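Local structure of ABC-type amino acid transport system, permease component (Caldanaerobacter subterraneus subsp. tengcongensis MB4, 4YMU) at residues 24-27 with 28-32; 153-156 with 157-161. The protein probably serves as a membrane-spanning permease subunit of an ABC importer for amino acids, and binds arginine in pockets among the membrane helices of paired subunits. One frame throughout, in Å; residues are numbered along the deposited sequence.

Interaction 1 (24-27 with 28-32); sequences KLTF and LAVTI
From Lys24 to Thr31 the chain is unbroken alpha helix, and four consecutive carbonyls of 24-27 accept the amides four residues on. Leu28 N donates to Lys24 O over 3.3 Å, a longer bond than the one from Thr31 N to Phe27 O at 2.8 Å. Phe27 O is gripped twice, because the hydroxyl of Thr31 bends back one turn and OG1 donates to it as well, at 3.0 Å, from above the carbonyl plane. What makes this reach possible is the Thr31 chi1 of -74°, which sets OG1 beside its own backbone N and so satisfies the hydroxyl within the helix.

The run belongs to helix 12-44, predicted to span the membrane in this permease of the HisMQ subfamily, and its two sides differ in surroundings. Thr26 and Val30 lie side by side one turn apart, pointing the same way, with their CG2 methyls 4.0 Å from each other; both side chains rest on Met156 of helix 129-160. Val30 CG2 also approaches Thr26 O at 3.2 Å. Thr26 OG1 returns to Thr22 O one turn earlier, another hydroxyl bonded to its own helix. Leu25 and Ala29 pack on Leu95 of helix 87-112, whereas the Phe27 ring stands on the surface, with Thr31 OG1 lying 4.2 Å from its CD1. The extended chain of Lys24 makes a cation-pi contact with Phe88.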
loop_
_atom_site.group_PDB
_atom_site.type_symbol
_atom_site.label_atom_id
_atom_site.label_comp_id
_atom_site.label_asym_id
_atom_site.label_seq_id
_atom_site.Cartn_x
_atom_site.Cartn_y
_atom_site.Cartn_z
ATOM N N LYS C 24 25.755 21.986 11.187
ATOM C CA LYS C 24 25.375 22.616 12.454
ATOM C C LYS C 24 23.967 23.218 12.410
ATOM O O LYS C 24 23.155 23.006 13.313
ATOM C CB LYS C 24 26.402 23.700 12.810
ATOM C CG LYS C 24 26.028 24.572 13.998
ATOM C CD LYS C 24 26.963 25.779 14.118
ATOM C CE LYS C 24 26.615 26.660 15.322
ATOM N NZ LYS C 24 27.407 27.939 15.386
ATOM N N LEU C 25 23.690 23.958 11.343
ATOM C CA LEU C 25 22.383 24.559 11.116
ATOM C C LEU C 25 21.256 23.511 11.066
ATOM O O LEU C 25 20.277 23.598 11.815
ATOM C CB LEU C 25 22.408 25.345 9.802
ATOM C CG LEU C 25 21.558 26.610 9.635
ATOM C CD1 LEU C 25 20.884 26.592 8.274
ATOM C CD2 LEU C 25 20.535 26.815 10.747
ATOM N N THR C 26 21.413 22.529 10.181
ATOM C CA THR C 26 20.360 21.561 9.888
ATOM C C THR C 26 20.063 20.651 11.074
ATOM O O THR C 26 18.907 20.425 11.416
ATOM C CB THR C 26 20.725 20.697 8.665
ATOM O OG1 THR C 26 21.261 21.529 7.630
ATOM C CG2 THR C 26 19.500 19.972 8.129
ATOM N N PHE C 27 21.120 20.136 11.692
ATOM C CA PHE C 27 21.010 19.353 12.910
ATOM C C PHE C 27 20.180 20.052 13.976
ATOM O O PHE C 27 19.187 19.515 14.459
ATOM C CB PHE C 27 22.399 19.117 13.480
ATOM C CG PHE C 27 22.708 17.683 13.742
ATOM C CD1 PHE C 27 22.362 17.096 14.951
ATOM C CD2 PHE C 27 23.349 16.914 12.777
ATOM C CE1 PHE C 27 22.651 15.763 15.195
ATOM C CE2 PHE C 27 23.643 15.581 13.009
ATOM C CZ PHE C 27 23.295 15.004 14.223
ATOM N N LEU C 28 20.600 21.249 14.356
ATOM C CA LEU C 28 19.926 21.996 15.414
ATOM C C LEU C 28 18.463 22.289 15.074
ATOM O O LEU C 28 17.589 22.193 15.938
ATOM C CB LEU C 28 20.686 23.295 15.713
ATOM C CG LEU C 28 20.127 24.208 16.806
ATOM C CD1 LEU C 28 19.984 23.461 18.131
ATOM C CD2 LEU C 28 21.021 25.442 16.979
ATOM N N ALA C 29 18.200 22.638 13.818
ATOM C CA ALA C 29 16.847 22.989 13.407
ATOM C C ALA C 29 15.960 21.757 13.467
ATOM O O ALA C 29 14.925 21.746 14.149
ATOM C CB ALA C 29 16.850 23.572 12.007
ATOM N N VAL C 30 16.403 20.710 12.777
ATOM C CA VAL C 30 15.678 19.453 12.733
ATOM C C VAL C 30 15.448 18.907 14.142
ATOM O O VAL C 30 14.340 18.470 14.455
ATOM C CB VAL C 30 16.388 18.422 11.846
ATOM C CG1 VAL C 30 15.744 17.060 12.008
ATOM C CG2 VAL C 30 16.331 18.865 10.385
ATOM N N THR C 31 16.486 18.925 14.978
ATOM C CA THR C 31 16.353 18.506 16.373
ATOM C C THR C 31 15.236 19.260 17.084
ATOM O O THR C 31 14.381 18.658 17.730
ATOM C CB THR C 31 17.648 18.707 17.164
ATOM O OG1 THR C 31 18.597 17.707 16.790
ATOM C CG2 THR C 31 17.383 18.579 18.649
ATOM N N ILE C 32 15.244 20.580 16.938
ATOM C CA ILE C 32 14.241 21.432 17.557
ATOM C C ILE C 32 12.896 21.226 16.876
ATOM O O ILE C 32 11.859 21.189 17.535
ATOM C CB ILE C 32 14.664 22.930 17.493
ATOM C CG1 ILE C 32 15.778 23.213 18.512
ATOM C CG2 ILE C 32 13.488 23.839 17.777
ATOM C CD1 ILE C 32 16.420 24.565 18.358
#

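Interaction 2 (153-156 with 157-161); sequences FIVM and LKESA. With ARG (arginine), chain J; ARG (arginine), chain I.
Val155 and Glu159 run side by side, pointing the same way, on one face of helix 129-160, a membrane-domain helix of a HisMQ-type ABC permease, where a pocket holds arginine. Val155 CG1 lies 4.1 Å from Glu159 CG. With CG beside the backbone N (chi1 -71°) and a bend at chi2 (-66°), the Glu159 chain carries its carboxylate to two ligand molecules: OE2 accepts from N of the chain J arginine at 2.7 Å and from N of the chain I arginine at 2.9 Å, so a single oxygen joins the two.

At the other end of the chain I arginine, Met156 turns its SD to the guanidinium, 3.5 Å from NH1, while Val155 CG1 sits near NH2. Lys158, bent at chi3, curls round the carboxylate O of the chain J arginine and gives it a weak bond from NZ, which is also hydrogen-bonded to Arg63 O of the second subunit. Asn98 and Glu152 of this chain bind the chain I arginine, and their second-subunit copies the chain J arginine.

Away from the ligands, Leu157 lies at a slant to the Phe153 ring, with Phe153 CE1 3.9 Å from Leu157 CD1, and that ring stacks edge-to-face with Phe203. In the backbone, the amide of Leu157 is shared between Phe153 O and, weakly, Ile154 O. Near the helix end, Ser160 folds back, OG donating to Leu157 O at 2.8 Å.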
loop_
_atom_site.group_PDB
_atom_site.type_symbol
_atom_site.label_atom_id
_atom_site.label_comp_id
_atom_site.label_asym_id
_atom_site.label_seq_id
_atom_site.Cartn_x
_atom_site.Cartn_y
_atom_site.Cartn_z
ATOM N N PHE C 153 15.537 15.011 7.756
ATOM C CA PHE C 153 16.872 15.563 7.902
ATOM C C PHE C 153 17.566 15.703 6.555
ATOM O O PHE C 153 18.119 16.750 6.247
ATOM C CB PHE C 153 17.700 14.654 8.809
ATOM C CG PHE C 153 19.143 15.062 8.938
ATOM C CD1 PHE C 153 20.102 14.569 8.062
ATOM C CD2 PHE C 153 19.540 15.946 9.932
ATOM C CE1 PHE C 153 21.431 14.944 8.179
ATOM C CE2 PHE C 153 20.865 16.321 10.061
ATOM C CZ PHE C 153 21.814 15.819 9.180
ATOM N N ILE C 154 17.541 14.646 5.751
ATOM C CA ILE C 154 18.217 14.684 4.458
ATOM C C ILE C 154 17.651 15.808 3.596
ATOM O O ILE C 154 18.401 16.549 2.960
ATOM C CB ILE C 154 18.106 13.335 3.709
ATOM C CG1 ILE C 154 18.856 12.234 4.468
ATOM C CG2 ILE C 154 18.624 13.454 2.279
ATOM C CD1 ILE C 154 18.794 10.880 3.800
ATOM N N VAL C 155 16.331 15.953 3.612
ATOM C CA VAL C 155 15.659 16.986 2.835
ATOM C C VAL C 155 16.044 18.382 3.350
ATOM O O VAL C 155 16.264 19.317 2.564
ATOM C CB VAL C 155 14.136 16.821 2.912
ATOM C CG1 VAL C 155 13.433 18.018 2.298
ATOM C CG2 VAL C 155 13.720 15.558 2.199
ATOM N N MET C 156 16.137 18.507 4.670
ATOM C CA MET C 156 16.439 19.772 5.301
ATOM C C MET C 156 17.858 20.261 5.026
ATOM O O MET C 156 18.109 21.451 5.113
ATOM C CB MET C 156 16.188 19.680 6.804
ATOM C CG MET C 156 14.723 19.714 7.171
ATOM S SD MET C 156 13.955 21.304 6.778
ATOM C CE MET C 156 14.363 22.186 8.280
ATOM N N LEU C 157 18.778 19.349 4.713
ATOM C CA LEU C 157 20.137 19.724 4.317
ATOM C C LEU C 157 20.054 20.579 3.072
ATOM O O LEU C 157 20.617 21.675 3.011
ATOM C CB LEU C 157 20.993 18.491 4.027
ATOM C CG LEU C 157 21.539 17.761 5.255
ATOM C CD1 LEU C 157 22.455 16.624 4.838
ATOM C CD2 LEU C 157 22.276 18.729 6.175
ATOM N N LYS C 158 19.354 20.073 2.072
ATOM C CA LYS C 158 19.140 20.850 0.873
ATOM C C LYS C 158 18.396 22.137 1.234
ATOM O O LYS C 158 18.769 23.226 0.794
ATOM C CB LYS C 158 18.366 20.032 -0.162
ATOM C CG LYS C 158 19.127 18.816 -0.653
ATOM C CD LYS C 158 18.467 18.181 -1.878
ATOM C CE LYS C 158 17.111 17.565 -1.530
ATOM N NZ LYS C 158 16.329 17.204 -2.759
ATOM N N GLU C 159 17.380 22.018 2.079
ATOM C CA GLU C 159 16.564 23.179 2.405
ATOM C C GLU C 159 17.345 24.333 3.051
ATOM O O GLU C 159 17.043 25.496 2.796
ATOM C CB GLU C 159 15.365 22.784 3.266
ATOM C CG GLU C 159 14.301 21.989 2.511
ATOM C CD GLU C 159 13.602 22.793 1.423
ATOM O OE1 GLU C 159 13.631 24.034 1.480
ATOM O OE2 GLU C 159 13.007 22.193 0.509
ATOM N N SER C 160 18.339 23.994 3.872
ATOM C CA SER C 160 19.067 24.950 4.688
ATOM C C SER C 160 19.945 25.882 3.838
ATOM O O SER C 160 20.318 26.960 4.285
ATOM C CB SER C 160 19.932 24.216 5.702
ATOM O OG SER C 160 21.018 23.592 5.042
ATOM N N ALA C 161 20.248 25.486 2.605
ATOM C CA ALA C 161 21.016 26.331 1.692
ATOM C C ALA C 161 20.381 27.713 1.543
ATOM O O ALA C 161 21.010 28.647 1.047
ATOM C CB ALA C 161 21.148 25.678 0.332
HETATM N N ARG J . 13.709 22.811 -2.036
HETATM C CA ARG J . 14.232 21.456 -2.182
HETATM C C ARG J . 15.544 21.448 -2.955
HETATM O O ARG J . 16.275 20.450 -2.915
HETATM C CB ARG J . 13.215 20.550 -2.891
HETATM C CG ARG J . 13.016 20.857 -4.366
HETATM C CD ARG J . 11.852 20.076 -4.917
HETATM N NE ARG J . 11.757 20.166 -6.373
HETATM C CZ ARG J . 10.723 19.714 -7.081
HETATM N NH1 ARG J . 9.697 19.146 -6.461
HETATM N NH2 ARG J . 10.716 19.828 -8.400
HETATM O OXT ARG J . 15.887 22.418 -3.646
HETATM N N ARG I . 11.041 24.114 -0.323
HETATM C CA ARG I . 9.635 23.786 -0.076
HETATM C C ARG I . 8.904 24.906 0.643
HETATM O O ARG I . 7.676 24.859 0.786
HETATM C CB ARG I . 9.505 22.515 0.759
HETATM C CG ARG I . 9.933 22.654 2.196
HETATM C CD ARG I . 9.968 21.283 2.851
HETATM N NE ARG I . 10.166 21.356 4.292
HETATM C CZ ARG I . 10.435 20.309 5.061
HETATM N NH1 ARG I . 10.600 20.471 6.368
HETATM N NH2 ARG I . 10.550 19.100 4.521
HETATM O OXT ARG I . 9.531 25.855 1.114
#

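How the interactions relate
Interactions 1 and 2 sit on two helices, 12-44 and 129-160, that pack against each other, with centres about 10 Å apart. Interaction 2 is the buried one and carries pocket residues; interaction 1 is only partly buried, with one side of its helix on the surface. They meet where Thr26 wedges against 156-160: its CG2 is 3.5 Å from Met156 C, and its OG1 makes a weak hydrogen bond with Ser160 OG. Leu25 CD1 adds apolar packing on Ser160 CB. Both use hydroxyls bonded back to their own helix and apolar packing; 153-161 adds charged groups turned to bound arginine.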